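Local coordinates for SnoaL-like domain-containing protein (Kribbella flavida, PDB 5EVH) that is of unknown function but carries a SnoaL-like domain of the NTF2 clan, a cone-shaped fold that in relatives often encloses a ligand pocket or active site, at residues A[20-25]-A[56-61]; A[35-40]-A[48-53]; A[65-70]-A[77-82]; A[92-97]-A[104-109]. One frame throughout, in Å; residues are numbered along the deposited sequence. Where two conformers were deposited one is given.

Overall arrangement
All four contacts belong to one alpha+beta fold of the NTF2 type. Contacts 3 and 4 are antiparallel hairpins of the curved sheet, held by ladders of backbone bonds, and strands 75-84 and 92-99 join them as neighbours; both also touch the second subunit. Contact 2, buried and wholly apolar, lays helix 47-58 over strand 35-39, which pairs with strand 102-109 of contact 4. Contact 1 uses the far end of the same helix, meets contact 2 through the salt bridge of Asp25 with Arg51, and is the most mixed: a covered ring and serine beside exposed arginines and waters. The centres of contacts 1 and 4 lie about 17 Å apart.

Contact 1. Residues A[20-25]-A[56-61]; sequences TGRDFD and PFSRIL
Phe24 meets Ser58 and Arg59 at the tight side of this contact. In the conformers described for those two residues its ring turns an edge to both: Phe24 CE1 is 3.5 Å from Ser58 CB, and Phe24 CE2 is 3.4 Å from Arg59 NH1. The Arg59 guanidinium stands steeply to the ring, the planes 78° apart, with Phe24 CE2 over its face; Glu55 forms a salt bridge with this arginine. An alanine in place of Phe24 is likely to open a gap beside Ser58. Here the turn after helix 7-20, a Schellman motif with Arg22 at positive phi, meets the C-terminal end of helix 47-58 and the type I turn Ser58 to Leu61, a junction between helices of the SnoaL-like domain. On the solvent side the exposed Arg22 reaches across with an extended chain (chi2 -165°, chi3 -174°), laying one guanidinium face over Arg59 CA. Arg22 NH2 donates to Leu61 O at 2.7 Å, with that oxygen close to the guanidinium plane. One water joins Arg22 NE to the carbonyls Thr20 O and Ser58 O; farther out another accepts from Arg22 NH1 and, weakly, from Arg59 NH1.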
loop_
_atom_site.group_PDB
_atom_site.type_symbol
_atom_site.label_atom_id
_atom_site.label_comp_id
_atom_site.label_asym_id
_atom_site.label_seq_id
_atom_site.Cartn_x
_atom_site.Cartn_y
_atom_site.Cartn_z
ATOM N N THR A 20 -12.871 9.502 6.278
ATOM C CA THR A 20 -13.593 8.300 6.688
ATOM C C THR A 20 -14.880 8.699 7.440
ATOM O O THR A 20 -15.904 8.036 7.278
ATOM C CB THR A 20 -12.697 7.334 7.525
ATOM O OG1 THR A 20 -12.184 8.033 8.665
ATOM C CG2 THR A 20 -11.474 6.849 6.693
ATOM N N GLY A 21 -14.896 9.824 8.185
ATOM C CA GLY A 21 -16.180 10.189 8.845
ATOM C C GLY A 21 -17.170 10.896 7.918
ATOM O O GLY A 21 -18.189 11.404 8.365
ATOM N N ARG A 22 -16.853 11.016 6.617
ATOM C CA ARG A 22 -17.770 11.604 5.605
ATOM C C ARG A 22 -18.044 13.077 5.867
ATOM O O ARG A 22 -19.098 13.624 5.493
ATOM C CB ARG A 22 -19.086 10.837 5.529
ATOM C CG ARG A 22 -18.849 9.371 5.248
ATOM C CD ARG A 22 -20.099 8.676 4.818
ATOM N NE ARG A 22 -19.800 7.246 4.708
ATOM C CZ ARG A 22 -20.682 6.375 4.240
ATOM N NH1 ARG A 22 -21.878 6.830 3.837
ATOM N NH2 ARG A 22 -20.370 5.076 4.141
ATOM N N ASP A 23 -17.057 13.710 6.477
ATOM C CA ASP A 23 -17.025 15.132 6.723
ATOM C C ASP A 23 -16.114 15.728 5.649
ATOM O O ASP A 23 -14.973 16.121 5.906
ATOM C CB ASP A 23 -16.544 15.315 8.145
ATOM C CG ASP A 23 -16.399 16.759 8.582
ATOM O OD1 ASP A 23 -16.829 17.701 7.881
ATOM O OD2 ASP A 23 -15.811 16.907 9.686
ATOM N N PHE A 24 -16.637 15.822 4.397
ATOM C CA PHE A 24 -15.756 16.062 3.253
ATOM C C PHE A 24 -15.300 17.490 3.136
ATOM O O PHE A 24 -14.193 17.741 2.652
ATOM C CB PHE A 24 -16.462 15.736 1.949
ATOM C CG PHE A 24 -16.966 14.406 1.934
ATOM C CD1 PHE A 24 -16.070 13.369 2.022
ATOM C CD2 PHE A 24 -18.355 14.164 1.852
ATOM C CE1 PHE A 24 -16.568 12.074 2.049
ATOM C CE2 PHE A 24 -18.888 12.865 1.850
ATOM C CZ PHE A 24 -18.004 11.806 1.967
ATOM N N ASP A 25 -16.181 18.436 3.421
ATOM C CA ASP A 25 -15.737 19.813 3.417
ATOM C C ASP A 25 -14.552 19.972 4.340
ATOM O O ASP A 25 -13.594 20.678 3.999
ATOM C CB ASP A 25 -16.870 20.733 3.831
ATOM C CG ASP A 25 -17.964 20.839 2.739
ATOM O OD1 ASP A 25 -17.747 20.315 1.605
ATOM O OD2 ASP A 25 -19.011 21.457 3.040
ATOM N N PRO A 56 -17.028 9.404 -3.460
ATOM C CA PRO A 56 -17.669 8.070 -3.633
ATOM C C PRO A 56 -16.939 6.966 -2.886
ATOM O O PRO A 56 -17.561 6.025 -2.365
ATOM C CB PRO A 56 -17.608 7.832 -5.152
ATOM C CG PRO A 56 -17.249 9.132 -5.756
ATOM C CD PRO A 56 -16.582 9.985 -4.746
ATOM N N PHE A 57 -15.616 7.082 -2.792
ATOM C CA PHE A 57 -14.840 6.078 -2.061
ATOM C C PHE A 57 -15.255 6.097 -0.605
ATOM O O PHE A 57 -15.616 5.051 -0.023
ATOM C CB PHE A 57 -13.350 6.391 -2.266
ATOM C CG PHE A 57 -12.374 5.279 -1.908
ATOM C CD1 PHE A 57 -12.771 4.128 -1.258
ATOM C CD2 PHE A 57 -11.010 5.437 -2.234
ATOM C CE1 PHE A 57 -11.825 3.127 -0.927
ATOM C CE2 PHE A 57 -10.054 4.434 -1.916
ATOM C CZ PHE A 57 -10.466 3.287 -1.274
ATOM N N SER A 58 -15.237 7.282 0.024
ATOM C CA SER A 58 -15.585 7.290 1.438
ATOM C C SER A 58 -16.961 6.658 1.650
ATOM O O SER A 58 -17.166 5.925 2.628
ATOM C CB SER A 58 -15.572 8.697 2.043
ATOM O OG SER A 58 -16.013 8.569 3.397
ATOM N N ARG A 59 -17.910 6.930 0.750
ATOM C CA ARG A 59 -19.286 6.469 0.954
ATOM C C ARG A 59 -19.503 4.976 0.697
ATOM O O ARG A 59 -20.628 4.501 0.864
ATOM C CB ARG A 59 -20.253 7.241 0.056
ATOM C CG ARG A 59 -20.406 8.680 0.417
ATOM C CD ARG A 59 -21.686 9.190 -0.164
ATOM N NE ARG A 59 -21.490 10.489 -0.778
ATOM C CZ ARG A 59 -21.660 11.651 -0.155
ATOM N NH1 ARG A 59 -22.018 11.696 1.122
ATOM N NH2 ARG A 59 -21.466 12.773 -0.825
ATOM N N ILE A 60 -18.509 4.243 0.208
ATOM C CA ILE A 60 -18.618 2.786 0.241
ATOM C C ILE A 60 -17.962 2.231 1.518
ATOM O O ILE A 60 -18.150 1.054 1.832
ATOM C CB ILE A 60 -18.010 2.058 -0.986
ATOM C CG1 ILE A 60 -16.511 2.047 -0.917
ATOM C CG2 ILE A 60 -18.533 2.640 -2.328
ATOM C CD1 ILE A 60 -15.896 1.351 -2.067
ATOM N N LEU A 61 -17.258 3.054 2.297
ATOM C CA LEU A 61 -16.634 2.586 3.541
ATOM C C LEU A 61 -17.655 2.474 4.676
ATOM O O LEU A 61 -18.399 3.427 4.940
ATOM C CB LEU A 61 -15.576 3.581 4.028
ATOM C CG LEU A 61 -14.165 3.092 3.899
ATOM C CD1 LEU A 61 -13.930 2.900 2.382
ATOM C CD2 LEU A 61 -13.226 4.092 4.542
HETATM O O HOH W 1 -17.028 6.525 5.204
HETATM O O HOH W 2 -23.156 9.331 3.322
#

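Contact 2. Residues A[35-40]-A[48-53]; sequences IVCHAP and DAFRAF
The Phe50 ring receives Ile35 on one face and the Cys37 sulfur at its edge. Ile35 CD1 sits squarely over the ring centre, 4.1 Å from the centroid of Phe50 and only 4° off the normal, a CH-pi contact. Cys37 SG lies in the ring plane beside CE1 of Phe50, at 3.7 Å, which makes a sulfur-aromatic contact; Cys37 CB comes in obliquely, 3.7 Å from Phe50 CD1. The second ring is held less closely: Cys37 SG approaches Phe53 from an oblique direction, 5.2 Å from the ring centroid, and Ala39 CB meets Phe53 CZ at 3.9 Å. The cysteine therefore stands between the two aromatics, its SG trans to the backbone N (chi1 175°), which sets the sulfur against Phe50 CE1. Earlier on the strand, Ile35 CG2 touches Phe50 CB at 3.9 Å, so that one isoleucine meets both the ring and the root of the same phenylalanine. Alternate residues Ile35, Cys37 and Ala39 face the helix, and the axes of strand 35-39 and helix residues 48-53 come within 9.0 Å at an angle of 40°, the helix-on-sheet packing of the NTF2 fold. Phe50 also reaches Leu106 of the next strand and Met28 of helix 24-28. With aliphatic and aromatic carbon and one sulfur as the partners across the contact, the chemistry implies cohesion by dispersion and shape, without polar bonds to fix its direction.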
loop_
_atom_site.group_PDB
_atom_site.type_symbol
_atom_site.label_atom_id
_atom_site.label_comp_id
_atom_site.label_asym_id
_atom_site.label_seq_id
_atom_site.Cartn_x
_atom_site.Cartn_y
_atom_site.Cartn_z
ATOM N N ILE A 35 -3.572 19.457 -6.123
ATOM C CA ILE A 35 -3.116 18.124 -5.706
ATOM C C ILE A 35 -2.922 17.233 -6.936
ATOM O O ILE A 35 -3.670 17.309 -7.921
ATOM C CB ILE A 35 -4.116 17.480 -4.718
ATOM C CG1 ILE A 35 -3.619 16.081 -4.223
ATOM C CG2 ILE A 35 -5.517 17.456 -5.372
ATOM C CD1 ILE A 35 -4.376 15.597 -2.984
ATOM N N VAL A 36 -1.871 16.414 -6.896
ATOM C CA VAL A 36 -1.649 15.335 -7.854
ATOM C C VAL A 36 -1.857 14.039 -7.094
ATOM O O VAL A 36 -1.173 13.795 -6.085
ATOM C CB VAL A 36 -0.230 15.387 -8.431
ATOM C CG1 VAL A 36 -0.011 14.159 -9.326
ATOM C CG2 VAL A 36 0.006 16.761 -9.165
ATOM N N CYS A 37 -2.803 13.212 -7.554
ATOM C CA CYS A 37 -3.120 11.950 -6.885
ATOM C C CYS A 37 -2.788 10.816 -7.853
ATOM O O CYS A 37 -3.214 10.835 -9.008
ATOM C CB CYS A 37 -4.598 11.891 -6.443
ATOM S SG CYS A 37 -5.033 10.271 -5.747
ATOM N N HIS A 38 -2.009 9.839 -7.413
ATOM C CA HIS A 38 -1.759 8.665 -8.236
ATOM C C HIS A 38 -2.516 7.537 -7.564
ATOM O O HIS A 38 -2.208 7.171 -6.424
ATOM C CB HIS A 38 -0.277 8.323 -8.315
ATOM C CG HIS A 38 0.579 9.437 -8.831
ATOM N ND1 HIS A 38 0.750 9.692 -10.180
ATOM C CD2 HIS A 38 1.345 10.338 -8.172
ATOM C CE1 HIS A 38 1.569 10.717 -10.326
ATOM N NE2 HIS A 38 1.958 11.110 -9.124
ATOM N N ALA A 39 -3.494 6.989 -8.252
ATOM C CA ALA A 39 -4.372 5.980 -7.663
ATOM C C ALA A 39 -4.303 4.734 -8.533
ATOM O O ALA A 39 -3.728 4.812 -9.624
ATOM C CB ALA A 39 -5.782 6.548 -7.587
ATOM N N PRO A 40 -4.861 3.579 -8.110
ATOM C CA PRO A 40 -4.645 2.355 -8.903
ATOM C C PRO A 40 -5.149 2.458 -10.327
ATOM O O PRO A 40 -4.500 1.917 -11.232
ATOM C CB PRO A 40 -5.381 1.284 -8.092
ATOM C CG PRO A 40 -5.175 1.776 -6.651
ATOM C CD PRO A 40 -5.447 3.275 -6.789
ATOM N N ASP A 48 -10.819 19.473 -7.586
ATOM C CA ASP A 48 -12.145 19.067 -8.070
ATOM C C ASP A 48 -12.187 17.595 -8.496
ATOM O O ASP A 48 -13.114 16.844 -8.130
ATOM C CB ASP A 48 -12.583 19.944 -9.246
ATOM C CG ASP A 48 -13.003 21.338 -8.805
ATOM O OD1 ASP A 48 -13.280 21.516 -7.602
ATOM O OD2 ASP A 48 -13.063 22.252 -9.663
ATOM N N ALA A 49 -11.260 17.191 -9.373
ATOM C CA ALA A 49 -11.188 15.783 -9.755
ATOM C C ALA A 49 -10.883 14.915 -8.530
ATOM O O ALA A 49 -11.389 13.787 -8.405
ATOM C CB ALA A 49 -10.123 15.583 -10.836
ATOM N N PHE A 50 -10.051 15.410 -7.617
ATOM C CA PHE A 50 -9.748 14.573 -6.458
ATOM C C PHE A 50 -11.028 14.314 -5.653
ATOM O O PHE A 50 -11.307 13.184 -5.234
ATOM C CB PHE A 50 -8.675 15.244 -5.581
ATOM C CG PHE A 50 -8.260 14.406 -4.423
ATOM C CD1 PHE A 50 -7.493 13.258 -4.627
ATOM C CD2 PHE A 50 -8.659 14.740 -3.115
ATOM C CE1 PHE A 50 -7.121 12.438 -3.545
ATOM C CE2 PHE A 50 -8.317 13.938 -2.055
ATOM C CZ PHE A 50 -7.534 12.786 -2.226
ATOM N N ARG A 51 -11.797 15.370 -5.406
ATOM C CA ARG A 51 -13.044 15.227 -4.665
ATOM C C ARG A 51 -13.988 14.247 -5.349
ATOM O O ARG A 51 -14.586 13.382 -4.695
ATOM C CB ARG A 51 -13.683 16.595 -4.504
ATOM C CG ARG A 51 -15.034 16.522 -3.874
ATOM C CD ARG A 51 -15.381 17.783 -3.121
ATOM N NE ARG A 51 -16.474 17.398 -2.229
ATOM C CZ ARG A 51 -16.893 18.107 -1.203
ATOM N NH1 ARG A 51 -16.276 19.244 -0.941
ATOM N NH2 ARG A 51 -17.912 17.659 -0.454
ATOM N N ALA A 52 -14.106 14.338 -6.675
ATOM C CA ALA A 52 -14.969 13.422 -7.393
ATOM C C ALA A 52 -14.520 11.972 -7.244
ATOM O O ALA A 52 -15.341 11.079 -7.404
ATOM C CB ALA A 52 -15.053 13.835 -8.887
ATOM N N PHE A 53 -13.242 11.706 -6.932
ATOM C CA PHE A 53 -12.743 10.345 -6.687
ATOM C C PHE A 53 -12.918 9.940 -5.213
ATOM O O PHE A 53 -13.429 8.853 -4.915
ATOM C CB PHE A 53 -11.269 10.260 -7.139
ATOM C CG PHE A 53 -10.480 9.157 -6.505
ATOM C CD1 PHE A 53 -10.651 7.858 -6.886
ATOM C CD2 PHE A 53 -9.527 9.432 -5.547
ATOM C CE1 PHE A 53 -9.906 6.821 -6.266
ATOM C CE2 PHE A 53 -8.773 8.412 -4.948
ATOM C CZ PHE A 53 -8.962 7.114 -5.320
#

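Contact 3. Residues A[65-70]-A[77-82]; sequences AVLSAF and LLMYDT
A beta hairpin at one margin of the sheet, with a classic bulge in its outer strand, brings Val66, Leu67, Ser68 and Ala69 against the strand 77-82. At the bulge Leu67 and Ser68 share Met79, a selenomethionine, as partner, and their amides converge on one acceptor: Leu67 N donates to Met79 O at 2.7 Å and Ser68 N to that same Met79 O at 3.1 Å. Regular pairing flanks it. Ala65 and Asp81 exchange two backbone bonds, as do Phe70 and Leu77, while Met79 N returns a bond to Ser68 O at 2.9 Å. The extra residue turns Leu67 toward the partner strand; with CG trans to its carbonyl carbon (chi1 -55°), the side chain lies over the other backbone, Leu67 CB 3.5 Å from Met79 O and Leu67 CD1 4.3 Å from Met79 CG. On the face bearing Val66 and Ala69, Ala69 CB meets Leu78 CB at 4.1 Å, and Val66 CA rests 3.9 Å from Tyr80 CB. Helix 7-20 packs on that face. The face with Ser68, Phe70 and Leu77 meets the second subunit, where Phe70 packs on its counterpart Phe70 of that subunit. Backbone bonds thus define the register, and the doubly used Met79 carbonyl keeps both bulge amides satisfied where the strand departs from regular pairing.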
loop_
_atom_site.group_PDB
_atom_site.type_symbol
_atom_site.label_atom_id
_atom_site.label_comp_id
_atom_site.label_asym_id
_atom_site.label_seq_id
_atom_site.Cartn_x
_atom_site.Cartn_y
_atom_site.Cartn_z
ATOM N N ALA A 65 -9.607 1.235 10.151
ATOM C CA ALA A 65 -8.705 1.311 11.289
ATOM C C ALA A 65 -7.337 1.569 10.731
ATOM O O ALA A 65 -6.950 0.905 9.772
ATOM C CB ALA A 65 -8.710 -0.007 12.090
ATOM N N VAL A 66 -6.614 2.507 11.332
ATOM C CA VAL A 66 -5.217 2.766 10.942
ATOM C C VAL A 66 -4.347 1.636 11.468
ATOM O O VAL A 66 -4.448 1.264 12.642
ATOM C CB VAL A 66 -4.776 4.124 11.504
ATOM C CG1 VAL A 66 -3.259 4.387 11.181
ATOM C CG2 VAL A 66 -5.610 5.259 10.807
ATOM N N LEU A 67 -3.566 1.015 10.595
ATOM C CA LEU A 67 -2.659 -0.068 10.986
ATOM C C LEU A 67 -1.265 0.437 11.286
ATOM O O LEU A 67 -0.564 -0.147 12.151
ATOM C CB LEU A 67 -2.582 -1.122 9.873
ATOM C CG LEU A 67 -3.970 -1.657 9.476
ATOM C CD1 LEU A 67 -3.851 -2.688 8.318
ATOM C CD2 LEU A 67 -4.690 -2.301 10.639
ATOM N N SER A 68 -0.837 1.512 10.598
ATOM C CA SER A 68 0.529 2.005 10.769
ATOM C C SER A 68 0.568 3.404 10.188
ATOM O O SER A 68 -0.114 3.655 9.195
ATOM C CB SER A 68 1.519 1.078 10.016
ATOM O OG SER A 68 2.875 1.461 10.250
ATOM N N ALA A 69 1.303 4.319 10.825
ATOM C CA ALA A 69 1.374 5.686 10.312
ATOM C C ALA A 69 2.662 6.326 10.787
ATOM O O ALA A 69 2.940 6.270 11.988
ATOM C CB ALA A 69 0.172 6.514 10.817
ATOM N N PHE A 70 3.401 7.004 9.881
ATOM C CA PHE A 70 4.670 7.610 10.197
ATOM C C PHE A 70 4.755 8.863 9.366
ATOM O O PHE A 70 4.108 8.968 8.315
ATOM C CB PHE A 70 5.861 6.720 9.784
ATOM C CG PHE A 70 6.040 5.499 10.630
ATOM C CD1 PHE A 70 6.774 5.577 11.838
ATOM C CD2 PHE A 70 5.540 4.258 10.225
ATOM C CE1 PHE A 70 7.012 4.422 12.582
ATOM C CE2 PHE A 70 5.771 3.090 10.980
ATOM C CZ PHE A 70 6.508 3.215 12.207
ATOM N N LEU A 77 3.336 8.531 5.588
ATOM C CA LEU A 77 3.058 7.235 5.009
ATOM C C LEU A 77 2.102 6.526 5.967
ATOM O O LEU A 77 2.375 6.422 7.177
ATOM C CB LEU A 77 4.394 6.459 4.835
ATOM C CG LEU A 77 4.321 5.160 4.047
ATOM C CD1 LEU A 77 3.857 5.433 2.568
ATOM C CD2 LEU A 77 5.733 4.468 4.043
ATOM N N LEU A 78 0.980 6.052 5.453
ATOM C CA LEU A 78 0.087 5.336 6.357
ATOM C C LEU A 78 -0.582 4.170 5.662
ATOM O O LEU A 78 -0.665 4.103 4.423
ATOM C CB LEU A 78 -0.978 6.214 6.930
ATOM C CG LEU A 78 -1.663 7.190 6.059
ATOM C CD1 LEU A 78 -3.005 6.601 5.944
ATOM C CD2 LEU A 78 -1.777 8.385 6.922
HETATM N N MSE A 79 -0.984 3.215 6.496
HETATM C CA MSE A 79 -1.677 2.022 5.974
HETATM C C MSE A 79 -2.883 1.815 6.892
HETATM O O MSE A 79 -2.758 1.932 8.139
HETATM C CB MSE A 79 -0.766 0.825 5.998
HETATM C CG MSE A 79 -1.557 -0.432 5.489
HETATM SE SE MSE A 79 -0.466 -2.075 5.498
HETATM C CE MSE A 79 0.816 -1.617 4.009
ATOM N N TYR A 80 -4.062 1.536 6.303
ATOM C CA TYR A 80 -5.286 1.402 7.072
ATOM C C TYR A 80 -6.115 0.279 6.470
ATOM O O TYR A 80 -6.038 -0.021 5.279
ATOM C CB TYR A 80 -6.090 2.729 7.153
ATOM C CG TYR A 80 -6.367 3.376 5.826
ATOM C CD1 TYR A 80 -5.497 4.325 5.301
ATOM C CD2 TYR A 80 -7.507 3.043 5.110
ATOM C CE1 TYR A 80 -5.780 4.943 4.075
ATOM C CE2 TYR A 80 -7.806 3.645 3.891
ATOM C CZ TYR A 80 -6.921 4.584 3.380
ATOM O OH TYR A 80 -7.191 5.181 2.157
ATOM N N ASP A 81 -6.893 -0.368 7.315
ATOM C CA ASP A 81 -7.847 -1.336 6.810
ATOM C C ASP A 81 -9.131 -0.570 6.516
ATOM O O ASP A 81 -9.405 0.453 7.147
ATOM C CB ASP A 81 -8.135 -2.392 7.874
ATOM C CG ASP A 81 -9.066 -3.541 7.315
ATOM O OD1 ASP A 81 -8.872 -3.910 6.125
ATOM O OD2 ASP A 81 -9.987 -3.986 8.032
ATOM N N THR A 82 -9.919 -1.061 5.572
ATOM C CA THR A 82 -11.284 -0.550 5.423
ATOM C C THR A 82 -12.242 -1.728 5.339
ATOM O O THR A 82 -11.855 -2.830 4.920
ATOM C CB THR A 82 -11.503 0.353 4.155
ATOM O OG1 THR A 82 -11.557 -0.438 2.951
ATOM C CG2 THR A 82 -10.393 1.448 3.981
#

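Contact 4. Residues A[92-97]-A[104-109]; sequences AAEHLT and TQLRII
Ala92 CB reaches Ile109 O at 3.6 Å where the two strands begin to pair, and Ala93 follows with a pair of backbone bonds to Ile109. Glu94 comes next, on the other face, its side chain running parallel to that of Ile108. Its chain leaves CB trans to the carbonyl carbon (chi1 -64°) and runs out extended, bringing Glu94 OE2 to 3.6 Å from Ile108 CD1. The carboxylate belongs to a buried residue and is hydrogen-bonded through OE2 to the Tyr80 hydroxyl. His95 exchanges backbone bonds with Arg107, and the two side chains share a water: it lies in the plane of each group, 2.9 Å from His95 ND1 and accepting from Arg107 NE at 3.0 Å. Leu96 CD2 then meets Leu106 CD1 at 4.2 Å. Opposite Thr97 the second strand carries a classic bulge, Thr104 and Gln105 sharing this one partner: Thr97 N donates to Gln105 O, and Thr97 O accepts from Thr104 N at 2.8 Å. The Thr97 side chain runs beside that of Gln105, with Thr97 OG1 3.7 Å from Gln105 CB, while Thr97 CG2 abuts Thr104 OG1 at 3.6 Å. A glycine at Thr97 would probably leave the aliphatic root of Gln105 without its neighbour and that side chain freer to turn. The hairpin lies mid-sheet, between strands 75-84 and 35-39. Helix 47-58 lies over one face, where Ile108 packs on Phe57, whereas Ala93 and Ile109 on the reverse face meet Ala93 and Met79 of the second subunit.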
loop_
_atom_site.group_PDB
_atom_site.type_symbol
_atom_site.label_atom_id
_atom_site.label_comp_id
_atom_site.label_asym_id
_atom_site.label_seq_id
_atom_site.Cartn_x
_atom_site.Cartn_y
_atom_site.Cartn_z
ATOM N N ALA A 92 -5.633 -0.193 2.430
ATOM C CA ALA A 92 -5.014 0.742 1.501
ATOM C C ALA A 92 -3.760 1.338 2.137
ATOM O O ALA A 92 -3.649 1.415 3.364
ATOM C CB ALA A 92 -5.967 1.882 1.071
ATOM N N ALA A 93 -2.817 1.771 1.310
ATOM C CA ALA A 93 -1.675 2.518 1.840
ATOM C C ALA A 93 -1.561 3.835 1.078
ATOM O O ALA A 93 -1.855 3.880 -0.136
ATOM C CB ALA A 93 -0.354 1.710 1.655
ATOM N N GLU A 94 -1.141 4.912 1.781
ATOM C CA GLU A 94 -1.065 6.223 1.174
ATOM C C GLU A 94 0.264 6.848 1.502
ATOM O O GLU A 94 0.702 6.827 2.673
ATOM C CB GLU A 94 -2.189 7.231 1.663
ATOM C CG GLU A 94 -3.553 6.749 1.273
ATOM C CD GLU A 94 -4.665 7.648 1.854
ATOM O OE1 GLU A 94 -4.282 8.580 2.567
ATOM O OE2 GLU A 94 -5.883 7.418 1.587
ATOM N N HIS A 95 0.866 7.480 0.481
ATOM C CA HIS A 95 2.078 8.246 0.660
ATOM C C HIS A 95 1.692 9.691 0.363
ATOM O O HIS A 95 1.234 9.981 -0.754
ATOM C CB HIS A 95 3.171 7.767 -0.291
ATOM C CG HIS A 95 4.410 8.627 -0.250
ATOM N ND1 HIS A 95 5.159 8.907 -1.377
ATOM C CD2 HIS A 95 5.064 9.224 0.791
ATOM C CE1 HIS A 95 6.206 9.660 -1.045
ATOM N NE2 HIS A 95 6.156 9.892 0.263
ATOM N N LEU A 96 1.835 10.590 1.340
ATOM C CA LEU A 96 1.348 11.971 1.201
ATOM C C LEU A 96 2.515 12.941 1.273
ATOM O O LEU A 96 3.426 12.780 2.093
ATOM C CB LEU A 96 0.361 12.348 2.323
ATOM C CG LEU A 96 -0.871 11.444 2.403
ATOM C CD1 LEU A 96 -0.557 10.278 3.327
ATOM C CD2 LEU A 96 -2.073 12.242 2.888
ATOM N N THR A 97 2.464 13.972 0.445
ATOM C CA THR A 97 3.364 15.112 0.569
ATOM C C THR A 97 2.543 16.291 1.024
ATOM O O THR A 97 1.486 16.570 0.447
ATOM C CB THR A 97 4.000 15.443 -0.803
ATOM O OG1 THR A 97 4.644 14.250 -1.265
ATOM C CG2 THR A 97 4.962 16.587 -0.726
ATOM N N THR A 104 -0.247 18.048 -1.177
ATOM C CA THR A 104 0.012 18.442 -2.563
ATOM C C THR A 104 0.247 17.239 -3.464
ATOM O O THR A 104 0.138 17.379 -4.692
ATOM C CB THR A 104 1.251 19.335 -2.666
ATOM O OG1 THR A 104 2.333 18.553 -2.138
ATOM C CG2 THR A 104 1.098 20.604 -1.868
ATOM N N GLN A 105 0.526 16.069 -2.884
ATOM C CA GLN A 105 0.681 14.835 -3.653
ATOM C C GLN A 105 0.201 13.682 -2.813
ATOM O O GLN A 105 0.445 13.656 -1.613
ATOM C CB GLN A 105 2.131 14.507 -4.014
ATOM C CG GLN A 105 2.816 15.597 -4.731
ATOM C CD GLN A 105 4.159 15.141 -5.185
ATOM O OE1 GLN A 105 5.188 15.697 -4.776
ATOM N NE2 GLN A 105 4.173 14.081 -6.015
ATOM N N LEU A 106 -0.445 12.711 -3.449
ATOM C CA LEU A 106 -1.033 11.591 -2.725
ATOM C C LEU A 106 -0.922 10.390 -3.641
ATOM O O LEU A 106 -1.478 10.429 -4.746
ATOM C CB LEU A 106 -2.496 11.875 -2.370
ATOM C CG LEU A 106 -3.077 10.863 -1.350
ATOM C CD1 LEU A 106 -4.278 11.556 -0.661
ATOM C CD2 LEU A 106 -3.558 9.638 -1.950
ATOM N N ARG A 107 -0.172 9.353 -3.225
ATOM C CA ARG A 107 -0.165 8.097 -3.974
ATOM C C ARG A 107 -0.883 7.058 -3.120
ATOM O O ARG A 107 -0.479 6.804 -1.975
ATOM C CB ARG A 107 1.248 7.631 -4.349
ATOM C CG ARG A 107 1.193 6.245 -5.051
ATOM C CD ARG A 107 2.589 5.788 -5.675
ATOM N NE ARG A 107 3.450 6.849 -6.272
ATOM C CZ ARG A 107 3.472 7.158 -7.572
ATOM N NH1 ARG A 107 4.296 8.099 -8.005
ATOM N NH2 ARG A 107 2.673 6.532 -8.455
ATOM N N ILE A 108 -1.923 6.441 -3.672
ATOM C CA ILE A 108 -2.691 5.468 -2.886
ATOM C C ILE A 108 -2.679 4.108 -3.570
ATOM O O ILE A 108 -2.752 4.019 -4.798
ATOM C CB ILE A 108 -4.127 5.949 -2.604
ATOM C CG1 ILE A 108 -4.951 4.825 -1.934
ATOM C CG2 ILE A 108 -4.879 6.389 -3.883
ATOM C CD1 ILE A 108 -6.253 5.388 -1.325
ATOM N N ILE A 109 -2.480 3.042 -2.778
ATOM C CA ILE A 109 -2.400 1.671 -3.320
ATOM C C ILE A 109 -3.479 0.850 -2.635
ATOM O O ILE A 109 -3.535 0.819 -1.407
ATOM C CB ILE A 109 -1.022 1.029 -3.055
ATOM C CG1 ILE A 109 0.078 1.927 -3.621
ATOM C CG2 ILE A 109 -1.029 -0.364 -3.717
ATOM C CD1 ILE A 109 1.539 1.348 -3.344
HETATM O O HOH W 3 4.812 8.618 -4.250
#